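Local coordinates for protein CurF (Lyngbya majuscula, PDB 5DP2) that probably catalyses the NADPH-dependent closure of a cyclopropane ring on a carrier-bound intermediate of curacin A biosynthesis, as an unusual member of the enoyl reductase family, at residues S196-R199 with E200-I203; A300-E304 with S305-K309; A324-H327 with L328-S331; A174-Q177 with L178-F182. All coordinates share one frame; numbering follows the deposited sequence. Where two conformers were deposited one is given.

Contact 1 (S196-R199 with E200-I203); sequences SVLR and EQGI
Leu198 O meets Ile203 N across the end of helix 195-200 at 3.3 Å, and Arg199 O receives Gly202 N at 2.9 Å; this pair of backbone bonds, with the positive phi of Gly202 (108°), defines a Schellman motif. The inner bond is strongly bent at its acceptor, for Gly202 N stands above the plane of the Arg199 carbonyl, 62° out of it. The Ile203 bond is straighter, its N-H...O angle being 161°. Outside the backbone, the CD1 methyl of Ile203 packs on Leu198 CB at 4.1 Å, the apolar contact that commonly accompanies this cap. Leu198 and Gln201 run side by side in the same direction, with Gln201 OE1 4.0 Å from Leu198 CD1. A further CH...O contact joins Arg199 CA to Ile203 O. Second-shell partners hold the ends of the longer chains: Arg199 NH2 bonds Val206 O, and Gln201 NE2 bonds Gln173 OE1. Ile203 rests on Val186 and Ala188 of strand 185-190, where Leu198 touches Thr190. At the backbone angles of Gly202 a CB would press against the carbonyl oxygen of Gln201, so the absent side chain lets the chain turn while the carbonyls of Leu198 and Arg199 keep donors from Ile203 and Gly202.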
loop_
_atom_site.group_PDB
_atom_site.type_symbol
_atom_site.label_atom_id
_atom_site.label_comp_id
_atom_site.label_asym_id
_atom_site.label_seq_id
_atom_site.Cartn_x
_atom_site.Cartn_y
_atom_site.Cartn_z
ATOM N N SER A 196 12.794 18.658 -2.364
ATOM C CA SER A 196 13.529 18.830 -3.599
ATOM C C SER A 196 13.385 17.616 -4.505
ATOM O O SER A 196 13.359 17.753 -5.746
ATOM C CB SER A 196 15.022 19.064 -3.276
ATOM O OG SER A 196 15.593 17.940 -2.595
ATOM N N VAL A 197 13.327 16.435 -3.902
ATOM C CA VAL A 197 13.197 15.205 -4.655
ATOM C C VAL A 197 11.854 15.191 -5.411
ATOM O O VAL A 197 11.787 14.854 -6.596
ATOM C CB VAL A 197 13.337 13.962 -3.728
ATOM C CG1 VAL A 197 13.142 12.675 -4.515
ATOM C CG2 VAL A 197 14.684 13.960 -3.014
ATOM N N LEU A 198 10.778 15.585 -4.734
ATOM C CA LEU A 198 9.462 15.595 -5.362
ATOM C C LEU A 198 9.362 16.706 -6.437
ATOM O O LEU A 198 8.727 16.525 -7.484
ATOM C CB LEU A 198 8.357 15.755 -4.347
ATOM C CG LEU A 198 7.927 14.422 -3.729
ATOM C CD1 LEU A 198 8.979 13.430 -3.284
ATOM C CD2 LEU A 198 6.882 14.648 -2.699
ATOM N N ARG A 199 9.993 17.853 -6.216
ATOM C CA ARG A 199 10.018 18.883 -7.257
ATOM C C ARG A 199 10.745 18.344 -8.501
ATOM O O ARG A 199 10.286 18.587 -9.632
ATOM C CB ARG A 199 10.631 20.179 -6.717
ATOM C CG ARG A 199 9.772 20.860 -5.658
ATOM C CD ARG A 199 10.399 22.150 -5.124
ATOM N NE ARG A 199 9.523 22.773 -4.127
ATOM C CZ ARG A 199 9.919 23.548 -3.119
ATOM N NH1 ARG A 199 11.198 23.829 -2.931
ATOM N NH2 ARG A 199 9.024 23.994 -2.254
ATOM N N GLU A 200 11.829 17.583 -8.311
ATOM C CA GLU A 200 12.561 17.009 -9.442
ATOM C C GLU A 200 11.716 15.985 -10.203
ATOM O O GLU A 200 11.887 15.793 -11.417
ATOM C CB GLU A 200 13.890 16.392 -8.988
ATOM C CG GLU A 200 14.899 17.424 -8.515
ATOM C CD GLU A 200 16.314 16.893 -8.427
ATOM O OE1 GLU A 200 16.559 15.741 -8.860
ATOM O OE2 GLU A 200 17.186 17.637 -7.919
ATOM N N GLN A 201 10.800 15.317 -9.509
ATOM C CA GLN A 201 9.873 14.404 -10.173
ATOM C C GLN A 201 8.829 15.138 -11.003
ATOM O O GLN A 201 8.083 14.506 -11.753
ATOM C CB GLN A 201 9.151 13.525 -9.159
ATOM C CG GLN A 201 10.042 12.530 -8.429
ATOM C CD GLN A 201 9.195 11.602 -7.574
ATOM O OE1 GLN A 201 8.251 12.020 -6.987
ATOM N NE2 GLN A 201 9.523 10.347 -7.523
ATOM N N GLY A 202 8.785 16.462 -10.884
ATOM C CA GLY A 202 7.912 17.295 -11.724
ATOM C C GLY A 202 6.708 17.895 -11.012
ATOM O O GLY A 202 5.869 18.527 -11.673
ATOM N N ILE A 203 6.609 17.753 -9.688
ATOM C CA ILE A 203 5.498 18.355 -8.973
ATOM C C ILE A 203 5.809 19.831 -8.706
ATOM O O ILE A 203 6.836 20.166 -8.126
ATOM C CB ILE A 203 5.200 17.605 -7.644
ATOM C CG1 ILE A 203 5.088 16.079 -7.868
ATOM C CG2 ILE A 203 3.942 18.147 -6.991
ATOM C CD1 ILE A 203 4.960 15.277 -6.582
#

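Contact 2 (A300-E304 with S305-K309)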
loop_
_atom_site.group_PDB
_atom_site.type_symbol
_atom_site.label_atom_id
_atom_site.label_comp_id
_atom_site.label_asym_id
_atom_site.label_seq_id
_atom_site.Cartn_x
_atom_site.Cartn_y
_atom_site.Cartn_z
ATOM N N ALA A 300 -4.096 -3.250 -14.925
ATOM C CA ALA A 300 -3.103 -4.074 -15.614
ATOM C C ALA A 300 -2.686 -3.437 -16.923
ATOM O O ALA A 300 -1.505 -3.417 -17.275
ATOM C CB ALA A 300 -3.627 -5.491 -15.864
ATOM N N LEU A 301 -3.641 -2.947 -17.685
ATOM C CA LEU A 301 -3.272 -2.426 -19.005
ATOM C C LEU A 301 -2.459 -1.129 -18.890
ATOM O O LEU A 301 -1.676 -0.825 -19.780
ATOM C CB LEU A 301 -4.472 -2.280 -19.947
ATOM C CG LEU A 301 -5.501 -1.240 -19.533
ATOM C CD1 LEU A 301 -5.199 0.102 -20.197
ATOM C CD2 LEU A 301 -6.915 -1.703 -19.910
ATOM N N LEU A 302 -2.623 -0.384 -17.778
ATOM C CA LEU A 302 -1.862 0.843 -17.586
ATOM C C LEU A 302 -0.396 0.531 -17.307
ATOM O O LEU A 302 0.491 1.283 -17.744
ATOM C CB LEU A 302 -2.472 1.698 -16.469
ATOM C CG LEU A 302 -3.922 2.107 -16.672
ATOM C CD1 LEU A 302 -4.393 2.933 -15.501
ATOM C CD2 LEU A 302 -4.133 2.875 -17.970
ATOM N N PHE A 303 -0.110 -0.567 -16.608
ATOM C CA PHE A 303 1.260 -0.994 -16.435
ATOM C C PHE A 303 1.811 -1.610 -17.711
ATOM O O PHE A 303 3.016 -1.457 -18.001
ATOM C CB PHE A 303 1.386 -1.945 -15.254
ATOM C CG PHE A 303 1.280 -1.207 -13.964
ATOM C CD1 PHE A 303 2.362 -0.458 -13.483
ATOM C CD2 PHE A 303 0.098 -1.170 -13.263
ATOM C CE1 PHE A 303 2.264 0.291 -12.326
ATOM C CE2 PHE A 303 -0.009 -0.421 -12.099
ATOM C CZ PHE A 303 1.068 0.303 -11.639
ATOM N N GLU A 304 0.975 -2.301 -18.490
ATOM C CA GLU A 304 1.392 -2.863 -19.775
ATOM C C GLU A 304 1.860 -1.794 -20.737
ATOM O O GLU A 304 2.848 -1.965 -21.460
ATOM C CB GLU A 304 0.233 -3.612 -20.437
ATOM C CG GLU A 304 -0.007 -4.978 -19.876
ATOM C CD GLU A 304 1.238 -5.824 -19.968
ATOM O OE1 GLU A 304 1.842 -5.905 -21.058
ATOM O OE2 GLU A 304 1.628 -6.395 -18.946
ATOM N N SER A 305 1.117 -0.694 -20.794
ATOM C CA SER A 305 1.383 0.402 -21.734
ATOM C C SER A 305 2.436 1.401 -21.263
ATOM O O SER A 305 2.955 2.169 -22.054
ATOM C CB SER A 305 0.108 1.189 -21.987
ATOM O OG SER A 305 -0.305 1.891 -20.825
ATOM N N GLY A 306 2.694 1.440 -19.963
ATOM C CA GLY A 306 3.585 2.454 -19.402
ATOM C C GLY A 306 2.886 3.740 -18.988
ATOM O O GLY A 306 3.550 4.678 -18.560
ATOM N N SER A 307 1.550 3.812 -19.066
ATOM C CA SER A 307 0.824 4.943 -18.483
ATOM C C SER A 307 1.067 5.097 -16.984
ATOM O O SER A 307 1.016 6.200 -16.455
ATOM C CB SER A 307 -0.677 4.810 -18.745
ATOM O OG SER A 307 -1.001 5.048 -20.095
ATOM N N LEU A 308 1.246 3.966 -16.309
ATOM C CA LEU A 308 1.735 3.937 -14.922
ATOM C C LEU A 308 3.062 3.189 -14.940
ATOM O O LEU A 308 3.291 2.315 -15.786
ATOM C CB LEU A 308 0.750 3.253 -13.981
ATOM C CG LEU A 308 -0.611 3.948 -13.887
ATOM C CD1 LEU A 308 -1.533 3.097 -13.028
ATOM C CD2 LEU A 308 -0.522 5.366 -13.323
ATOM N N LYS A 309 3.939 3.540 -13.985
ATOM C CA LYS A 309 5.275 2.982 -13.895
ATOM C C LYS A 309 5.512 2.436 -12.497
ATOM O O LYS A 309 4.894 2.902 -11.531
ATOM C CB LYS A 309 6.326 4.065 -14.173
ATOM C CG LYS A 309 6.237 4.760 -15.503
ATOM C CD LYS A 309 7.020 4.059 -16.570
ATOM C CE LYS A 309 7.290 4.946 -17.786
ATOM N NZ LYS A 309 6.211 5.028 -18.805
HETATM O O HOH W 1 4.810 0.090 -16.387
#
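Leu308 leans back over the last turn of helix 290-305, and its side chain can be followed outward from the backbone. Its CB lies over one face of the Phe303 ring, 3.9 Å from the centroid and 20° off the ring normal, a CH-pi contact displaced toward the rim at CE1 and CZ. CG comes next and meets Leu302 CB at 3.9 Å. The CD1 methyl then reaches both neighbours, touching Leu302 CD1 at 3.8 Å and passing near Phe303 CE2. With CG anti to its own carbonyl carbon (chi1 -62°), the leucine directs this branch into the angle between Leu302 and Phe303. Lys309 O occupies the edge of the same ring, near its plane.

The backbone fixes this return. Leu308 N donates to Leu302 O at 3.1 Å in an almost linear bond (177° at the hydrogen), although the donor stands above the carbonyl plane. Gly306, with positive phi, begins the departure from the helix. Ser305 OG accepts from Ser307 N at 3.2 Å, forming an ST turn. A water links Phe303 O with Leu308 O, while Lys309 NZ bonds Gly306 O at 2.7 Å in the carbonyl plane, on a lone pair.

Leu302 and Ser307 lie against Phe181 of helix 170-181, and Leu308 against Leu178 of the same helix. Phe303 makes an edge-to-face pair with Phe143 of helix 140-153, so the turn packs against both helices, in the loop that leads to strand 313-317.

Contact 3 (A324-H327 with L328-S331); sequences AFRH and LQHS. With NAP (NADP nicotinamide-adenine-dinucleotide phosphate), chain B.
Part of the NADP pocket is formed where helix 321-329 ends in a Schellman motif: His330 N gives the last regular helical bond, to Arg326 O at 2.9 Å, and Ser331 N bonds Leu328 O at 2.9 Å. Ser331, which leaves the helix with positive phi (56°), donates its OG to O3X of the NADP 2'-phosphate at 2.6 Å. Its OG lies anti to the backbone N (chi1 -150°), which turns the hydroxyl to the phosphate. The CD1 methyl of Leu328 lies in van der Waals contact with the cofactor, 3.8 Å from O5B, beside the adenosine-side phosphate. Lys194 NZ is also hydrogen-bonded to NADP and to Ser331 O, tying the turn to the same site.

Away from the cofactor, Arg326 and Gln329 lie side by side and point the same way, their guanidinium and amide planes 17° apart. A water joins them, accepting from Arg326 NE at 3.2 Å and donating to Gln329 OE1 at 2.8 Å. Arg326 NH1 forms a salt bridge with Glu323 one turn earlier.

In the beta-alpha-beta unit, Ala324, His327 and Leu328 face Ile337 of strand 336-340, and His327 meets Phe316 of strand 313-317 edge-to-face. Phe325 and Gln329 pack on helix 50-57.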
loop_
_atom_site.group_PDB
_atom_site.type_symbol
_atom_site.label_atom_id
_atom_site.label_comp_id
_atom_site.label_asym_id
_atom_site.label_seq_id
_atom_site.Cartn_x
_atom_site.Cartn_y
_atom_site.Cartn_z
ATOM N N ALA A 324 15.575 -3.518 6.464
ATOM C CA ALA A 324 14.547 -3.080 5.523
ATOM C C ALA A 324 13.362 -2.446 6.278
ATOM O O ALA A 324 12.863 -1.386 5.922
ATOM C CB ALA A 324 14.078 -4.262 4.699
ATOM N N PHE A 325 12.899 -3.129 7.350
ATOM C CA PHE A 325 11.832 -2.583 8.164
ATOM C C PHE A 325 12.259 -1.268 8.811
ATOM O O PHE A 325 11.477 -0.316 8.875
ATOM C CB PHE A 325 11.364 -3.572 9.256
ATOM C CG PHE A 325 10.309 -4.587 8.824
ATOM C CD1 PHE A 325 10.566 -5.560 7.880
ATOM C CD2 PHE A 325 9.061 -4.592 9.424
ATOM C CE1 PHE A 325 9.586 -6.488 7.523
ATOM C CE2 PHE A 325 8.080 -5.520 9.089
ATOM C CZ PHE A 325 8.354 -6.490 8.138
ATOM N N ARG A 326 13.509 -1.201 9.287
ATOM C CA ARG A 326 14.003 0.030 9.920
ATOM C C ARG A 326 14.095 1.180 8.938
ATOM O O ARG A 326 13.872 2.340 9.312
ATOM C CB ARG A 326 15.370 -0.216 10.560
ATOM C CG ARG A 326 15.320 -0.899 11.892
ATOM C CD ARG A 326 16.709 -1.117 12.445
ATOM N NE ARG A 326 16.570 -1.675 13.775
ATOM C CZ ARG A 326 17.448 -2.478 14.361
ATOM N NH1 ARG A 326 18.582 -2.793 13.742
ATOM N NH2 ARG A 326 17.220 -2.947 15.591
ATOM N N HIS A 327 14.414 0.873 7.679
ATOM C CA HIS A 327 14.526 1.902 6.640
ATOM C C HIS A 327 13.181 2.606 6.497
ATOM O O HIS A 327 13.095 3.821 6.333
ATOM C CB HIS A 327 15.001 1.253 5.343
ATOM C CG HIS A 327 15.450 2.211 4.286
ATOM N ND1 HIS A 327 16.725 2.723 4.206
ATOM C CD2 HIS A 327 14.788 2.682 3.200
ATOM C CE1 HIS A 327 16.819 3.481 3.123
ATOM N NE2 HIS A 327 15.650 3.484 2.507
ATOM N N LEU A 328 12.093 1.819 6.547
ATOM C CA LEU A 328 10.736 2.373 6.479
ATOM C C LEU A 328 10.349 3.064 7.787
ATOM O O LEU A 328 9.816 4.177 7.764
ATOM C CB LEU A 328 9.733 1.259 6.098
ATOM C CG LEU A 328 8.323 1.750 5.837
ATOM C CD1 LEU A 328 8.236 2.899 4.843
ATOM C CD2 LEU A 328 7.472 0.578 5.406
ATOM N N GLN A 329 10.667 2.451 8.927
ATOM C CA GLN A 329 10.366 3.078 10.219
ATOM C C GLN A 329 10.981 4.473 10.344
ATOM O O GLN A 329 10.317 5.396 10.813
ATOM C CB GLN A 329 10.903 2.208 11.339
ATOM C CG GLN A 329 10.659 2.771 12.726
ATOM C CD GLN A 329 11.473 2.089 13.817
ATOM O OE1 GLN A 329 12.520 1.476 13.550
ATOM N NE2 GLN A 329 11.011 2.207 15.051
ATOM N N HIS A 330 12.246 4.604 9.941
ATOM C CA HIS A 330 12.975 5.878 10.001
ATOM C C HIS A 330 12.713 6.769 8.794
ATOM O O HIS A 330 13.251 7.862 8.713
ATOM C CB HIS A 330 14.474 5.613 10.166
ATOM C CG HIS A 330 14.844 4.976 11.461
ATOM N ND1 HIS A 330 14.173 5.224 12.640
ATOM C CD2 HIS A 330 15.803 4.074 11.752
ATOM C CE1 HIS A 330 14.701 4.489 13.599
ATOM N NE2 HIS A 330 15.702 3.799 13.089
ATOM N N SER A 331 11.868 6.291 7.878
ATOM C CA SER A 331 11.393 7.042 6.746
ATOM C C SER A 331 12.507 7.572 5.884
ATOM O O SER A 331 12.550 8.760 5.552
ATOM C CB SER A 331 10.481 8.159 7.187
ATOM O OG SER A 331 9.567 8.379 6.150
HETATM P PA NAP B . 4.765 5.107 3.388
HETATM O O1A NAP B . 5.824 4.659 2.442
HETATM O O2A NAP B . 3.818 6.172 2.969
HETATM O O5B NAP B . 5.498 5.504 4.751
HETATM C C5B NAP B . 4.832 6.284 5.753
HETATM C C4B NAP B . 4.733 7.750 5.389
HETATM O O4B NAP B . 4.239 8.450 6.507
HETATM C C3B NAP B . 6.036 8.376 4.988
HETATM O O3B NAP B . 5.935 8.777 3.620
HETATM C C2B NAP B . 6.216 9.584 5.928
HETATM O O2B NAP B . 6.562 10.813 5.355
HETATM C C1B NAP B . 4.830 9.766 6.513
HETATM N N9A NAP B . 4.812 10.199 7.904
HETATM C C8A NAP B . 4.895 9.397 9.022
HETATM N N7A NAP B . 4.838 10.145 10.148
HETATM C C5A NAP B . 4.707 11.418 9.750
HETATM C C6A NAP B . 4.587 12.673 10.418
HETATM N N6A NAP B . 4.592 12.721 11.765
HETATM N N1A NAP B . 4.465 13.772 9.684
HETATM C C2A NAP B . 4.463 13.686 8.349
HETATM N N3A NAP B . 4.565 12.575 7.614
HETATM C C4A NAP B . 4.704 11.460 8.314
HETATM O O3 NAP B . 3.902 3.837 3.874
HETATM P PN NAP B . 2.738 3.044 3.112
HETATM O O1N NAP B . 2.917 1.608 3.417
HETATM O O2N NAP B . 2.655 3.475 1.677
HETATM O O5D NAP B . 1.478 3.530 3.903
HETATM C C5D NAP B . 1.080 4.917 3.799
HETATM C C4D NAP B . 0.086 5.260 4.937
HETATM O O4D NAP B . -1.182 4.796 4.553
HETATM C C3D NAP B . 0.384 4.577 6.277
HETATM O O3D NAP B . -0.129 5.414 7.321
HETATM C C2D NAP B . -0.372 3.277 6.170
HETATM O O2D NAP B . -0.695 2.772 7.469
HETATM C C1D NAP B . -1.585 3.691 5.379
HETATM N N1N NAP B . -2.218 2.747 4.432
HETATM C C2N NAP B . -3.541 2.486 4.536
HETATM C C3N NAP B . -4.199 1.621 3.666
HETATM C C7N NAP B . -5.659 1.371 3.824
HETATM O O7N NAP B . -6.100 0.457 3.162
HETATM N N7N NAP B . -6.381 2.163 4.662
HETATM C C4N NAP B . -3.467 0.999 2.649
HETATM C C5N NAP B . -2.111 1.285 2.560
HETATM C C6N NAP B . -1.496 2.166 3.458
HETATM P P2B NAP B . 8.025 11.185 4.828
HETATM O O1X NAP B . 8.276 10.319 3.600
HETATM O O2X NAP B . 7.895 12.647 4.509
HETATM O O3X NAP B . 8.988 10.875 5.948
HETATM O O HOH W 2 14.192 -0.057 15.147
#

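Contact 4 (A174-Q177 with L178-F182)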
loop_
_atom_site.group_PDB
_atom_site.type_symbol
_atom_site.label_atom_id
_atom_site.label_comp_id
_atom_site.label_asym_id
_atom_site.label_seq_id
_atom_site.Cartn_x
_atom_site.Cartn_y
_atom_site.Cartn_z
ATOM N N ALA A 174 2.202 6.438 -5.572
ATOM C CA ALA A 174 1.190 5.873 -6.474
ATOM C C ALA A 174 0.074 6.877 -6.730
ATOM O O ALA A 174 -0.387 7.035 -7.875
ATOM C CB ALA A 174 0.628 4.577 -5.907
ATOM N N ALA A 175 -0.368 7.562 -5.686
ATOM C CA ALA A 175 -1.408 8.573 -5.819
ATOM C C ALA A 175 -0.964 9.719 -6.718
ATOM O O ALA A 175 -1.778 10.220 -7.507
ATOM C CB ALA A 175 -1.833 9.067 -4.448
ATOM N N VAL A 176 0.292 10.158 -6.623
ATOM C CA VAL A 176 0.755 11.221 -7.524
ATOM C C VAL A 176 0.667 10.746 -8.973
ATOM O O VAL A 176 0.164 11.462 -9.844
ATOM C CB VAL A 176 2.192 11.696 -7.178
ATOM C CG1 VAL A 176 2.715 12.621 -8.264
ATOM C CG2 VAL A 176 2.219 12.393 -5.823
ATOM N N GLN A 177 1.173 9.549 -9.256
ATOM C CA GLN A 177 1.125 9.053 -10.625
ATOM C C GLN A 177 -0.313 8.992 -11.123
ATOM O O GLN A 177 -0.615 9.396 -12.259
ATOM C CB GLN A 177 1.737 7.655 -10.753
ATOM C CG GLN A 177 3.250 7.611 -10.704
ATOM C CD GLN A 177 3.757 6.283 -11.236
ATOM O OE1 GLN A 177 3.275 5.797 -12.264
ATOM N NE2 GLN A 177 4.742 5.713 -10.570
ATOM N N LEU A 178 -1.221 8.450 -10.320
ATOM C CA LEU A 178 -2.610 8.312 -10.742
ATOM C C LEU A 178 -3.302 9.665 -10.892
ATOM O O LEU A 178 -4.028 9.895 -11.870
ATOM C CB LEU A 178 -3.378 7.419 -9.757
ATOM C CG LEU A 178 -3.134 5.941 -9.966
ATOM C CD1 LEU A 178 -3.539 5.174 -8.720
ATOM C CD2 LEU A 178 -3.904 5.437 -11.171
ATOM N N ALA A 179 -3.100 10.568 -9.935
ATOM C CA ALA A 179 -3.720 11.868 -10.038
ATOM C C ALA A 179 -3.287 12.587 -11.327
ATOM O O ALA A 179 -4.110 13.228 -11.985
ATOM C CB ALA A 179 -3.411 12.704 -8.808
ATOM N N GLN A 180 -2.011 12.478 -11.665
ATOM C CA GLN A 180 -1.573 13.114 -12.916
ATOM C C GLN A 180 -2.085 12.390 -14.152
ATOM O O GLN A 180 -2.454 13.057 -15.126
ATOM C CB GLN A 180 -0.076 13.266 -12.908
ATOM C CG GLN A 180 0.337 14.139 -11.743
ATOM C CD GLN A 180 1.693 14.741 -11.909
ATOM O OE1 GLN A 180 2.648 14.079 -12.308
ATOM N NE2 GLN A 180 1.779 16.031 -11.632
ATOM N N PHE A 181 -2.182 11.058 -14.116
ATOM C CA PHE A 181 -2.809 10.305 -15.210
ATOM C C PHE A 181 -4.254 10.761 -15.444
ATOM O O PHE A 181 -4.715 10.840 -16.586
ATOM C CB PHE A 181 -2.747 8.794 -14.904
ATOM C CG PHE A 181 -3.544 7.934 -15.858
ATOM C CD1 PHE A 181 -3.104 7.701 -17.140
ATOM C CD2 PHE A 181 -4.785 7.417 -15.466
ATOM C CE1 PHE A 181 -3.856 6.945 -18.012
ATOM C CE2 PHE A 181 -5.542 6.654 -16.334
ATOM C CZ PHE A 181 -5.070 6.414 -17.609
ATOM N N PHE A 182 -4.970 11.076 -14.361
ATOM C CA PHE A 182 -6.344 11.542 -14.447
ATOM C C PHE A 182 -6.438 13.030 -14.786
ATOM O O PHE A 182 -7.566 13.548 -14.906
ATOM C CB PHE A 182 -7.078 11.283 -13.115
ATOM C CG PHE A 182 -7.269 9.846 -12.762
ATOM C CD1 PHE A 182 -7.658 8.928 -13.699
ATOM C CD2 PHE A 182 -7.073 9.420 -11.451
ATOM C CE1 PHE A 182 -7.825 7.606 -13.351
ATOM C CE2 PHE A 182 -7.258 8.099 -11.097
ATOM C CZ PHE A 182 -7.604 7.209 -12.066
#
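Gln177 O receives Phe181 N at 2.9 Å, the last of four consecutive i to i+4 backbone bonds that cross between 174-177 and 178-182. Leu178 N to Ala174 O, Ala179 N to Ala175 O and Gln180 N to Val176 O precede it. All four have N-H...O angles between 159° and 165°, the regular geometry of an alpha-helix. The shortest is the Ala179-Ala175 bond, at 2.8 Å.

Van der Waals contacts of side-chain carbons with carbonyl oxygens of the preceding turn accompany these bonds. Ala179 CB sits 3.2 Å from Ala175 O, and Gln180 CG lies 3.3 Å from Val176 O. Leu178 lays CB, CG and CD1 along Ala174 O, with CG at 3.6 Å; having CG beside the backbone N (chi1 -79°) brings the branch back over the preceding turn.

This is helix 170-181 of the Rossmann-type nucleotide-binding domain, connecting strands 161-164 and 185-190 in a beta-alpha-beta crossover. Its small residues Ala175 and Ala179 fit against Ile164 of the first strand, and Ala179 also touches Val186 of the second.

The polar side-chain bond runs to another part of the chain: Gln177, extended beyond CG, accepts from Lys309 N through its OE1. Helix 140-153 packs alongside: Leu178 meets Ala146 and Tyr147, and Phe143 touches Ala174 and the Gln177 side chain.

Contact 4 joins two of the other contacts. Its Gln177 OE1 lies 2.9 Å from Lys309 N of contact 2, a hydrogen bond between the helix and the loop, and Leu302 CD2 reaches Phe181 CZ at 3.7 Å; the centres of contacts 2 and 4 are 12 Å apart. On contact 1, Ile203 CD1 packs against Val176 CG1 at 3.9 Å. Contact 3 touches none of them, its nearest atoms about 10 Å from contact 1, 13 Å from contact 4 and 17 Å from contact 2. Contact 3 alone of the four touches NADP; the side chains of Leu198 in contact 1 and Ala174 in contact 4 lie about 8 Å from the cofactor, and Phe303 in contact 2 about 14 Å.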